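Local coordinates for protein putative hydrolase (Acinetobacter sp. NBRC 100985, PDB 4XUK) that probably hydrolyses organophosphate triesters and lactones at a two-zinc active site, as a member of the metallo-beta-lactamase superfamily, at residues 4-9 against 91-96; 17-22 against 85-90; 71-76 against 105-110; 97-102 against 125-130. The protein carries 2 engineered substitutions. All blocks are in the same frame, centred on the assembly; numbering follows the deposited sequence.

Contact 1 of 4, residues 4-9 against 91-96; sequences AGYYQY and LKASGY
A93 sets its methyl group against two side chains of 4-9: its CB lies 4.1 Å from CB of A4 and 4.0 Å from CE1 of Y6. Its carbonyl O approaches the same ring obliquely, 3.5 Å from CE1 of Y6. CA of S94 sits 3.5 Å from the centroid of the Y6 ring and 5° off the normal, a CH-pi contact over the face, while CB of S94 lies above CG and CD2. With CG between the backbone N and the carbonyl carbon (chi1 66°), the tyrosine ring lies over S94. OG of S94 turns back to the last helical turn and bonds O of L91 at 2.6 Å. G95, with positive phi, ends the turn in a Schellman motif. At Y96, CE2 comes within 4.3 Å of NE2 of Q8, an amide whose OE1 is bonded to T17; OH of Y96 is held by Q15. No hydrogen bond joins the two segments. The C-terminal end of helix 87-93 thus rests on strand 6-11, an outermost strand of its sheet within the chain, with L19 of neighbouring strand 14-26 touching both Y6 and L91, and V3 of the second subunit packing on Y6.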
loop_
_atom_site.group_PDB
_atom_site.type_symbol
_atom_site.label_atom_id
_atom_site.label_comp_id
_atom_site.label_asym_id
_atom_site.label_seq_id
_atom_site.Cartn_x
_atom_site.Cartn_y
_atom_site.Cartn_z
ATOM N N ALA A 4 1.851 -2.523 12.935
ATOM C CA ALA A 4 3.031 -1.685 13.130
ATOM C C ALA A 4 3.473 -1.097 11.796
ATOM O O ALA A 4 3.319 -1.724 10.734
ATOM C CB ALA A 4 4.155 -2.479 13.769
ATOM N N GLY A 5 4.028 0.105 11.852
ATOM C CA GLY A 5 4.443 0.799 10.650
ATOM C C GLY A 5 5.859 0.464 10.226
ATOM O O GLY A 5 6.744 1.324 10.232
ATOM N N TYR A 6 6.088 -0.794 9.866
ATOM C CA TYR A 6 7.332 -1.129 9.189
ATOM C C TYR A 6 6.989 -2.046 8.038
ATOM O O TYR A 6 5.948 -2.712 8.060
ATOM C CB TYR A 6 8.355 -1.780 10.135
ATOM C CG TYR A 6 7.955 -3.134 10.654
ATOM C CD1 TYR A 6 7.213 -3.254 11.823
ATOM C CD2 TYR A 6 8.336 -4.300 9.991
ATOM C CE1 TYR A 6 6.845 -4.492 12.316
ATOM C CE2 TYR A 6 7.977 -5.547 10.478
ATOM C CZ TYR A 6 7.230 -5.633 11.641
ATOM O OH TYR A 6 6.853 -6.860 12.148
ATOM N N TYR A 7 7.848 -2.069 7.027
ATOM C CA TYR A 7 7.660 -2.948 5.888
ATOM C C TYR A 7 9.023 -3.316 5.345
ATOM O O TYR A 7 9.912 -2.460 5.262
ATOM C CB TYR A 7 6.818 -2.275 4.790
ATOM C CG TYR A 7 6.666 -3.184 3.588
ATOM C CD1 TYR A 7 5.686 -4.169 3.560
ATOM C CD2 TYR A 7 7.538 -3.093 2.508
ATOM C CE1 TYR A 7 5.556 -5.023 2.472
ATOM C CE2 TYR A 7 7.423 -3.943 1.426
ATOM C CZ TYR A 7 6.427 -4.899 1.417
ATOM O OH TYR A 7 6.309 -5.752 0.348
ATOM N N GLN A 8 9.197 -4.582 4.973
ATOM C CA GLN A 8 10.492 -5.043 4.486
ATOM C C GLN A 8 10.493 -5.177 2.974
ATOM O O GLN A 8 9.736 -5.976 2.419
ATOM C CB GLN A 8 10.862 -6.404 5.105
ATOM C CG GLN A 8 10.840 -6.455 6.639
ATOM C CD GLN A 8 11.972 -5.685 7.300
ATOM O OE1 GLN A 8 12.701 -4.924 6.655
ATOM N NE2 GLN A 8 12.128 -5.889 8.609
ATOM N N TYR A 9 11.349 -4.403 2.311
ATOM C CA TYR A 9 11.512 -4.497 0.860
ATOM C C TYR A 9 12.867 -5.128 0.550
ATOM O O TYR A 9 13.895 -4.664 1.039
ATOM C CB TYR A 9 11.404 -3.107 0.207
ATOM C CG TYR A 9 11.622 -3.131 -1.289
ATOM C CD1 TYR A 9 10.613 -3.546 -2.148
ATOM C CD2 TYR A 9 12.841 -2.755 -1.844
ATOM C CE1 TYR A 9 10.808 -3.584 -3.517
ATOM C CE2 TYR A 9 13.042 -2.789 -3.212
ATOM C CZ TYR A 9 12.015 -3.206 -4.041
ATOM O OH TYR A 9 12.207 -3.247 -5.401
ATOM N N LEU A 91 11.247 0.806 14.199
ATOM C CA LEU A 91 12.545 0.158 14.012
ATOM C C LEU A 91 12.654 -1.058 14.931
ATOM O O LEU A 91 13.041 -2.159 14.498
ATOM C CB LEU A 91 13.673 1.153 14.292
ATOM C CG LEU A 91 15.117 0.734 14.042
ATOM C CD1 LEU A 91 15.935 1.947 13.632
ATOM C CD2 LEU A 91 15.702 0.111 15.301
ATOM N N LYS A 92 12.292 -0.860 16.196
ATOM C CA LYS A 92 12.319 -1.945 17.181
ATOM C C LYS A 92 11.264 -3.010 16.879
ATOM O O LYS A 92 11.504 -4.203 17.041
ATOM C CB LYS A 92 12.143 -1.377 18.595
ATOM C CG LYS A 92 13.315 -0.488 19.040
ATOM C CD LYS A 92 12.954 0.369 20.270
ATOM C CE LYS A 92 14.138 1.229 20.694
ATOM N NZ LYS A 92 13.852 2.123 21.862
ATOM N N ALA A 93 10.104 -2.583 16.404
ATOM C CA ALA A 93 9.046 -3.530 16.071
ATOM C C ALA A 93 9.455 -4.400 14.886
ATOM O O ALA A 93 9.050 -5.569 14.789
ATOM C CB ALA A 93 7.743 -2.784 15.773
ATOM N N SER A 94 10.257 -3.827 13.991
ATOM C CA SER A 94 10.696 -4.527 12.791
ATOM C C SER A 94 11.715 -5.610 13.120
ATOM O O SER A 94 12.003 -6.470 12.282
ATOM C CB SER A 94 11.317 -3.550 11.797
ATOM O OG SER A 94 12.648 -3.245 12.178
ATOM N N GLY A 95 12.282 -5.559 14.327
ATOM C CA GLY A 95 13.250 -6.562 14.748
ATOM C C GLY A 95 14.674 -6.045 14.886
ATOM O O GLY A 95 15.540 -6.749 15.415
ATOM N N TYR A 96 14.930 -4.828 14.408
ATOM C CA TYR A 96 16.267 -4.250 14.524
ATOM C C TYR A 96 16.475 -3.534 15.863
ATOM O O TYR A 96 15.522 -3.323 16.612
ATOM C CB TYR A 96 16.559 -3.294 13.355
ATOM C CG TYR A 96 16.817 -3.981 12.019
ATOM C CD1 TYR A 96 18.040 -4.593 11.757
ATOM C CD2 TYR A 96 15.846 -3.994 11.010
ATOM C CE1 TYR A 96 18.290 -5.215 10.546
ATOM C CE2 TYR A 96 16.093 -4.607 9.787
ATOM C CZ TYR A 96 17.318 -5.218 9.569
ATOM O OH TYR A 96 17.589 -5.834 8.364
#

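Contact 2 of 4, residues 17-22 against 85-90; sequences TALLDG and GSVLSN
OD2 of D21 is gripped by two backbone N-H groups: that of G85, 3.0 Å from OD2 and well above the carboxylate plane, and that of A76 in the loop after strand 69-72. The other oxygen, OD1, takes the N-H of V87 at 3.0 Å on its anti side, close to the carboxylate plane. With CG anti to the backbone N (chi1 -158°), the D21 carboxylate reaches across to the turn that leads into helix 87-93. The main chain of the same residue adds a further bond, S86 N to D21 O, 3.0 Å long, in the carbonyl plane and on a lone pair. A water joins in, accepting from OG of S86 and donating to O of D21. One residue earlier, O of L20 receives ND2 of N90 at 2.9 Å, almost exactly in the amide plane of the asparagine, whose OD1 is taken by N of G5. Further back along the strand the contact is mostly apolar. The side chains of L19 and V87 meet at about a right angle, CD1 of L19 lying 4.1 Å from CG1 of V87, and CD2 of L19 comes to 3.8 Å from O of N90. Buried as it is, the D21 carboxylate is matched by backbone N-H donors, and those near the start of the helix would probably favour its negative charge while fixing helix 87-93 on strand 14-26.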
loop_
_atom_site.group_PDB
_atom_site.type_symbol
_atom_site.label_atom_id
_atom_site.label_comp_id
_atom_site.label_asym_id
_atom_site.label_seq_id
_atom_site.Cartn_x
_atom_site.Cartn_y
_atom_site.Cartn_z
ATOM N N THR A 17 14.073 -1.397 5.087
ATOM C CA THR A 17 12.900 -1.384 5.943
ATOM C C THR A 17 12.280 0.004 5.931
ATOM O O THR A 17 12.915 0.975 6.361
ATOM C CB THR A 17 13.259 -1.743 7.386
ATOM O OG1 THR A 17 14.050 -2.944 7.403
ATOM C CG2 THR A 17 11.999 -1.956 8.209
ATOM N N ALA A 18 11.045 0.100 5.446
ATOM C CA ALA A 18 10.312 1.363 5.509
ATOM C C ALA A 18 9.835 1.532 6.937
ATOM O O ALA A 18 9.316 0.575 7.526
ATOM C CB ALA A 18 9.126 1.347 4.556
ATOM N N LEU A 19 10.021 2.729 7.490
ATOM C CA LEU A 19 9.609 3.023 8.862
ATOM C C LEU A 19 8.702 4.246 8.903
ATOM O O LEU A 19 9.059 5.311 8.377
ATOM C CB LEU A 19 10.838 3.293 9.733
ATOM C CG LEU A 19 11.846 2.158 9.848
ATOM C CD1 LEU A 19 13.050 2.586 10.702
ATOM C CD2 LEU A 19 11.167 0.916 10.432
ATOM N N LEU A 20 7.538 4.098 9.533
ATOM C CA LEU A 20 6.557 5.189 9.614
ATOM C C LEU A 20 6.810 6.055 10.847
ATOM O O LEU A 20 6.981 5.534 11.958
ATOM C CB LEU A 20 5.125 4.631 9.646
ATOM C CG LEU A 20 3.980 5.664 9.697
ATOM C CD1 LEU A 20 4.002 6.590 8.479
ATOM C CD2 LEU A 20 2.622 4.995 9.799
ATOM N N ASP A 21 6.850 7.370 10.648
ATOM C CA ASP A 21 6.975 8.295 11.762
ATOM C C ASP A 21 5.611 8.794 12.206
ATOM O O ASP A 21 5.398 9.085 13.379
ATOM C CB ASP A 21 7.854 9.503 11.400
ATOM C CG ASP A 21 8.421 10.182 12.630
ATOM O OD1 ASP A 21 9.045 9.482 13.469
ATOM O OD2 ASP A 21 8.240 11.405 12.782
ATOM N N GLY A 22 4.681 8.884 11.269
ATOM C CA GLY A 22 3.372 9.440 11.568
ATOM C C GLY A 22 2.752 9.980 10.301
ATOM O O GLY A 22 3.345 9.861 9.219
ATOM N N GLY A 85 6.943 10.896 15.416
ATOM C CA GLY A 85 7.980 10.355 16.281
ATOM C C GLY A 85 7.996 8.836 16.391
ATOM O O GLY A 85 8.728 8.281 17.225
ATOM N N SER A 86 7.210 8.153 15.559
ATOM C CA SER A 86 7.110 6.687 15.640
ATOM C C SER A 86 8.286 5.913 15.035
ATOM O O SER A 86 8.334 4.688 15.155
ATOM C CB SER A 86 5.808 6.199 14.987
ATOM O OG SER A 86 4.687 6.528 15.777
ATOM N N VAL A 87 9.222 6.603 14.380
ATOM C CA VAL A 87 10.292 5.903 13.654
ATOM C C VAL A 87 11.039 4.894 14.514
ATOM O O VAL A 87 11.232 3.747 14.104
ATOM C CB VAL A 87 11.295 6.875 12.981
ATOM C CG1 VAL A 87 12.627 6.166 12.691
ATOM C CG2 VAL A 87 10.715 7.414 11.686
ATOM N N LEU A 88 11.443 5.299 15.712
ATOM C CA LEU A 88 12.243 4.393 16.556
ATOM C C LEU A 88 11.432 3.193 17.040
ATOM O O LEU A 88 11.940 2.063 17.092
ATOM C CB LEU A 88 12.870 5.134 17.750
ATOM C CG LEU A 88 13.814 4.320 18.647
ATOM C CD1 LEU A 88 14.898 3.605 17.834
ATOM C CD2 LEU A 88 14.447 5.211 19.725
ATOM N N SER A 89 10.173 3.436 17.384
ATOM C CA SER A 89 9.308 2.366 17.853
ATOM C C SER A 89 9.104 1.325 16.767
ATOM O O SER A 89 9.088 0.138 17.051
ATOM C CB SER A 89 7.949 2.910 18.292
ATOM O OG SER A 89 7.079 1.821 18.509
ATOM N N ASN A 90 8.977 1.773 15.519
ATOM C CA ASN A 90 8.809 0.842 14.402
ATOM C C ASN A 90 10.110 0.136 14.004
ATOM O O ASN A 90 10.080 -1.002 13.526
ATOM C CB ASN A 90 8.150 1.547 13.203
ATOM C CG ASN A 90 6.658 1.803 13.420
ATOM O OD1 ASN A 90 5.937 0.941 13.934
ATOM N ND2 ASN A 90 6.191 2.996 13.038
HETATM O O HOH W 1 3.319 8.868 15.796
#

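Contact 3 of 4, residues 71-76 against 105-110; sequences LIDSGA and LLTHLH. With ZN (zinc ion), chain D.
D73 and T107 meet through a two-pronged pairing in which both carboxylate oxygens use their syn lone pairs: OD1 accepts N of T107 at 2.9 Å and OD2 accepts OG1 of T107 at 2.8 Å. Two bonds to one residue fix the rotation of the carboxylate, which the torsion of D73 has placed beside its own backbone N (chi1 -66°). The threonine answers with OG1 between its backbone N and carbonyl carbon (chi1 55°), where the hydroxyl can give its proton to D73 and still accept ND1 of H108 at 2.8 Å, in the plane of the imidazole. With ND1 so occupied, NE2 on the far side of the H108 ring is directed at the zinc, 2.3 Å away. H110 completes this side of the site with ND1 at 2.4 Å from zinc, and H197 and D218 are the remaining ligands. OD2 of D73 also bonds ND1 of H113, a ligand of the second zinc, making D73 a second-shell residue for that metal and, through T107, one step further out from the zinc held by H108 and H110. Ahead of this network in the chain, the parallel strands 69-72 and 103-105 pair: L105 N to L71 O is 2.8 Å, and D73 N to L105 O is 2.9 Å. The loop running from strand 103-105 into helix 111-114 carries the HxHxDH zinc motif, a hallmark of the metallo-beta-lactamase fold, at the C-terminal end of strand 103-105.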
loop_
_atom_site.group_PDB
_atom_site.type_symbol
_atom_site.label_atom_id
_atom_site.label_comp_id
_atom_site.label_asym_id
_atom_site.label_seq_id
_atom_site.Cartn_x
_atom_site.Cartn_y
_atom_site.Cartn_z
ATOM N N LEU A 71 20.608 4.252 8.267
ATOM C CA LEU A 71 19.301 4.879 8.404
ATOM C C LEU A 71 19.237 6.145 7.550
ATOM O O LEU A 71 20.137 6.990 7.597
ATOM C CB LEU A 71 19.026 5.198 9.884
ATOM C CG LEU A 71 17.717 5.882 10.290
ATOM C CD1 LEU A 71 16.527 5.002 9.951
ATOM C CD2 LEU A 71 17.717 6.238 11.781
ATOM N N ILE A 72 18.185 6.269 6.750
ATOM C CA ILE A 72 18.066 7.410 5.842
ATOM C C ILE A 72 16.880 8.280 6.247
ATOM O O ILE A 72 15.715 7.937 5.997
ATOM C CB ILE A 72 18.015 6.933 4.380
ATOM C CG1 ILE A 72 19.236 6.037 4.115
ATOM C CG2 ILE A 72 18.004 8.110 3.419
ATOM C CD1 ILE A 72 19.301 5.412 2.743
ATOM N N ASP A 73 17.207 9.409 6.885
ATOM C CA ASP A 73 16.254 10.229 7.655
ATOM C C ASP A 73 15.744 9.483 8.899
ATOM O O ASP A 73 15.973 8.286 9.040
ATOM C CB ASP A 73 15.127 10.799 6.767
ATOM C CG ASP A 73 15.654 11.802 5.757
ATOM O OD1 ASP A 73 16.787 12.307 5.971
ATOM O OD2 ASP A 73 14.965 12.070 4.746
ATOM N N SER A 74 15.074 10.181 9.817
ATOM C CA SER A 74 14.786 9.572 11.125
ATOM C C SER A 74 13.460 9.991 11.732
ATOM O O SER A 74 13.153 9.637 12.884
ATOM C CB SER A 74 15.887 9.926 12.116
ATOM O OG SER A 74 15.899 11.339 12.342
ATOM N N GLY A 75 12.676 10.762 10.988
ATOM C CA GLY A 75 11.414 11.243 11.521
ATOM C C GLY A 75 11.631 12.434 12.438
ATOM O O GLY A 75 12.746 12.961 12.526
ATOM N N ALA A 76 10.575 12.836 13.143
ATOM C CA ALA A 76 10.532 14.136 13.810
ATOM C C ALA A 76 10.740 14.091 15.315
ATOM O O ALA A 76 10.764 15.141 15.959
ATOM C CB ALA A 76 9.214 14.821 13.509
ATOM N N LEU A 105 22.162 8.862 7.136
ATOM C CA LEU A 105 22.223 9.859 6.068
ATOM C C LEU A 105 20.978 10.737 6.132
ATOM O O LEU A 105 19.842 10.242 6.169
ATOM C CB LEU A 105 22.320 9.196 4.691
ATOM C CG LEU A 105 23.421 8.158 4.501
ATOM C CD1 LEU A 105 23.329 7.512 3.126
ATOM C CD2 LEU A 105 24.803 8.723 4.773
ATOM N N LEU A 106 21.195 12.043 6.153
ATOM C CA LEU A 106 20.092 12.993 6.200
ATOM C C LEU A 106 19.923 13.650 4.837
ATOM O O LEU A 106 20.879 14.191 4.285
ATOM C CB LEU A 106 20.368 14.060 7.271
ATOM C CG LEU A 106 20.474 13.503 8.696
ATOM C CD1 LEU A 106 20.760 14.606 9.689
ATOM C CD2 LEU A 106 19.211 12.724 9.100
ATOM N N THR A 107 18.716 13.602 4.281
ATOM C CA THR A 107 18.489 14.257 2.996
ATOM C C THR A 107 18.574 15.766 3.154
ATOM O O THR A 107 19.055 16.466 2.260
ATOM C CB THR A 107 17.129 13.871 2.387
ATOM O OG1 THR A 107 16.076 14.160 3.320
ATOM C CG2 THR A 107 17.122 12.388 2.019
ATOM N N HIS A 108 18.110 16.247 4.305
ATOM C CA HIS A 108 18.182 17.660 4.683
ATOM C C HIS A 108 17.879 17.789 6.174
ATOM O O HIS A 108 17.544 16.801 6.830
ATOM C CB HIS A 108 17.217 18.535 3.854
ATOM C CG HIS A 108 15.781 18.118 3.928
ATOM N ND1 HIS A 108 15.366 16.814 3.748
ATOM C CD2 HIS A 108 14.652 18.847 4.124
ATOM C CE1 HIS A 108 14.050 16.756 3.851
ATOM N NE2 HIS A 108 13.596 17.974 4.081
ATOM N N LEU A 109 17.972 19.006 6.699
ATOM C CA LEU A 109 17.868 19.209 8.139
ATOM C C LEU A 109 16.513 19.733 8.624
ATOM O O LEU A 109 16.419 20.221 9.750
ATOM C CB LEU A 109 19.000 20.141 8.621
ATOM C CG LEU A 109 20.427 19.608 8.476
ATOM C CD1 LEU A 109 21.454 20.684 8.823
ATOM C CD2 LEU A 109 20.630 18.405 9.370
ATOM N N HIS A 110 15.461 19.625 7.805
ATOM C CA HIS A 110 14.122 19.909 8.313
ATOM C C HIS A 110 13.859 18.970 9.498
ATOM O O HIS A 110 14.324 17.827 9.502
ATOM C CB HIS A 110 13.043 19.788 7.204
ATOM C CG HIS A 110 12.804 21.067 6.459
ATOM N ND1 HIS A 110 12.171 21.116 5.236
ATOM C CD2 HIS A 110 13.119 22.352 6.767
ATOM C CE1 HIS A 110 12.115 22.365 4.814
ATOM N NE2 HIS A 110 12.677 23.141 5.726
HETATM ZN ZN ZN D . 11.558 19.039 4.186
#

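Contact 4 of 4, residues 97-102 against 125-130; sequences QPEQVD and FPNATV
F125 and V101 join the approaches to two neighbouring parallel strands, 103-105 and 129-133, in the sheet of the metallo-beta-lactamase fold that also holds 69-72; F125 itself opens a type I beta turn ending at A128. The tight part lies inward. CG2 of V101 reaches CD1 of F125 obliquely at 3.7 Å, while CB of P98 meets the same CD1 at 3.8 Å and the carbonyl O of P98 lies at the ring edge, in its plane. V101 uses both branches: CG1, anti to the backbone N (chi1 -179°), turns instead to CB of A128, 4.0 Å away. That methyl is pressed close to the backbone as well, 3.3 Å from O of V101. L71, L91 and I104 also touch the phenylalanine and complete its apolar surroundings. Next to this core the strand pairing begins, with T129 N bonded to D102 O at 3.2 Å, the donor standing well above the carbonyl plane; the D102 carboxylate is taken by N of L69. The solvent side, formed by E99, P126 and N127, is looser. Here CG of E99 merely brushes CG of P126 at 3.9 Å, the two side chains crossing at a slant. One firm bond closes this exposed edge: ND2 of N127 gives a nearly straight hydrogen bond, 176° at the hydrogen, to a lone pair of O of E99, 2.9 Å away.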
loop_
_atom_site.group_PDB
_atom_site.type_symbol
_atom_site.label_atom_id
_atom_site.label_comp_id
_atom_site.label_asym_id
_atom_site.label_seq_id
_atom_site.Cartn_x
_atom_site.Cartn_y
_atom_site.Cartn_z
ATOM N N GLN A 97 17.725 -3.175 16.159
ATOM C CA GLN A 97 18.060 -2.451 17.389
ATOM C C GLN A 97 18.760 -1.155 17.040
ATOM O O GLN A 97 19.548 -1.110 16.096
ATOM C CB GLN A 97 19.016 -3.265 18.251
ATOM C CG GLN A 97 18.829 -4.759 18.144
ATOM C CD GLN A 97 18.005 -5.290 19.271
ATOM O OE1 GLN A 97 17.032 -4.659 19.693
ATOM N NE2 GLN A 97 18.388 -6.453 19.784
ATOM N N PRO A 98 18.495 -0.094 17.815
ATOM C CA PRO A 98 19.140 1.187 17.504
ATOM C C PRO A 98 20.674 1.119 17.570
ATOM O O PRO A 98 21.327 1.867 16.847
ATOM C CB PRO A 98 18.576 2.140 18.571
ATOM C CG PRO A 98 17.918 1.262 19.610
ATOM C CD PRO A 98 17.504 0.018 18.901
ATOM N N GLU A 99 21.234 0.244 18.407
ATOM C CA GLU A 99 22.694 0.110 18.496
ATOM C C GLU A 99 23.316 -0.458 17.218
ATOM O O GLU A 99 24.523 -0.337 17.008
ATOM C CB GLU A 99 23.090 -0.769 19.688
ATOM C CG GLU A 99 22.791 -0.158 21.050
ATOM C CD GLU A 99 21.378 -0.439 21.527
ATOM O OE1 GLU A 99 20.562 -0.980 20.740
ATOM O OE2 GLU A 99 21.083 -0.124 22.702
ATOM N N GLN A 100 22.496 -1.076 16.368
ATOM C CA GLN A 100 22.987 -1.673 15.125
ATOM C C GLN A 100 23.166 -0.626 14.028
ATOM O O GLN A 100 23.880 -0.863 13.044
ATOM C CB GLN A 100 22.018 -2.742 14.615
ATOM C CG GLN A 100 21.911 -4.005 15.447
ATOM C CD GLN A 100 20.876 -4.951 14.856
ATOM O OE1 GLN A 100 19.675 -4.768 15.034
ATOM N NE2 GLN A 100 21.338 -5.950 14.133
ATOM N N VAL A 101 22.518 0.525 14.178
ATOM C CA VAL A 101 22.687 1.594 13.194
ATOM C C VAL A 101 24.095 2.203 13.290
ATOM O O VAL A 101 24.477 2.773 14.323
ATOM C CB VAL A 101 21.616 2.679 13.344
ATOM C CG1 VAL A 101 21.803 3.760 12.276
ATOM C CG2 VAL A 101 20.213 2.049 13.245
ATOM N N ASP A 102 24.849 2.030 12.213
ATOM C CA ASP A 102 26.242 2.468 12.006
ATOM C C ASP A 102 26.378 3.864 11.369
ATOM O O ASP A 102 27.304 4.561 11.609
ATOM C CB ASP A 102 26.969 1.557 10.997
ATOM C CG ASP A 102 26.885 0.156 11.330
ATOM O OD1 ASP A 102 27.259 -0.207 12.422
ATOM O OD2 ASP A 102 26.411 -0.597 10.527
ATOM N N PHE A 125 20.836 6.791 18.529
ATOM C CA PHE A 125 21.654 5.813 17.824
ATOM C C PHE A 125 23.130 5.917 18.233
ATOM O O PHE A 125 23.937 6.549 17.547
ATOM C CB PHE A 125 21.442 5.965 16.317
ATOM C CG PHE A 125 19.985 5.882 15.919
ATOM C CD1 PHE A 125 19.366 4.650 15.777
ATOM C CD2 PHE A 125 19.229 7.030 15.738
ATOM C CE1 PHE A 125 18.020 4.555 15.437
ATOM C CE2 PHE A 125 17.881 6.946 15.401
ATOM C CZ PHE A 125 17.278 5.703 15.249
ATOM N N PRO A 126 23.483 5.268 19.354
ATOM C CA PRO A 126 24.755 5.514 20.044
ATOM C C PRO A 126 26.001 5.101 19.254
ATOM O O PRO A 126 27.076 5.608 19.557
ATOM C CB PRO A 126 24.625 4.688 21.335
ATOM C CG PRO A 126 23.638 3.637 21.025
ATOM C CD PRO A 126 22.680 4.221 20.016
ATOM N N ASN A 127 25.858 4.240 18.249
ATOM C CA ASN A 127 27.003 3.807 17.448
ATOM C C ASN A 127 27.029 4.385 16.035
ATOM O O ASN A 127 27.823 3.963 15.191
ATOM C CB ASN A 127 27.031 2.286 17.384
ATOM C CG ASN A 127 27.124 1.669 18.751
ATOM O OD1 ASN A 127 27.930 2.100 19.571
ATOM N ND2 ASN A 127 26.279 0.686 19.024
ATOM N N ALA A 128 26.168 5.362 15.788
ATOM C CA ALA A 128 25.997 5.887 14.444
ATOM C C ALA A 128 26.714 7.210 14.238
ATOM O O ALA A 128 26.758 8.071 15.132
ATOM C CB ALA A 128 24.514 6.064 14.132
ATOM N N THR A 129 27.254 7.388 13.044
ATOM C CA THR A 129 27.631 8.726 12.644
ATOM C C THR A 129 26.679 9.275 11.586
ATOM O O THR A 129 26.230 8.570 10.659
ATOM C CB THR A 129 29.141 8.857 12.304
ATOM O OG1 THR A 129 29.342 9.655 11.124
ATOM C CG2 THR A 129 29.752 7.520 12.159
ATOM N N VAL A 130 26.350 10.542 11.790
ATOM C CA VAL A 130 25.327 11.240 11.042
ATOM C C VAL A 130 26.001 12.094 9.973
ATOM O O VAL A 130 26.976 12.819 10.265
ATOM C CB VAL A 130 24.501 12.128 11.999
ATOM C CG1 VAL A 130 23.513 12.982 11.235
ATOM C CG2 VAL A 130 23.787 11.266 13.042
#

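How the contacts relate
All four contacts reach one seven-stranded mixed sheet, ordered 6-11, 14-26, 54-64, 69-72, 103-105, 129-133 and 177-180. Contacts 1 and 2, with centres 8 Å apart, lay helix 87-93 on its first two strands, contact 2 being nested within the loop that contact 1 closes; both also touch the second subunit. Contact 3, its centre about 12 Å from that of contact 2, crosses it along the chain and meets it where OD2 of D21 bonds N of A76. Contact 4 opens after contacts 1 and 2 have closed, alternates with contact 3, and meets it through L71 and L106. The sheet thus carries helix 87-93 and part of the dimer surface at one end, and in its middle the strand leading into the zinc-ligand loop.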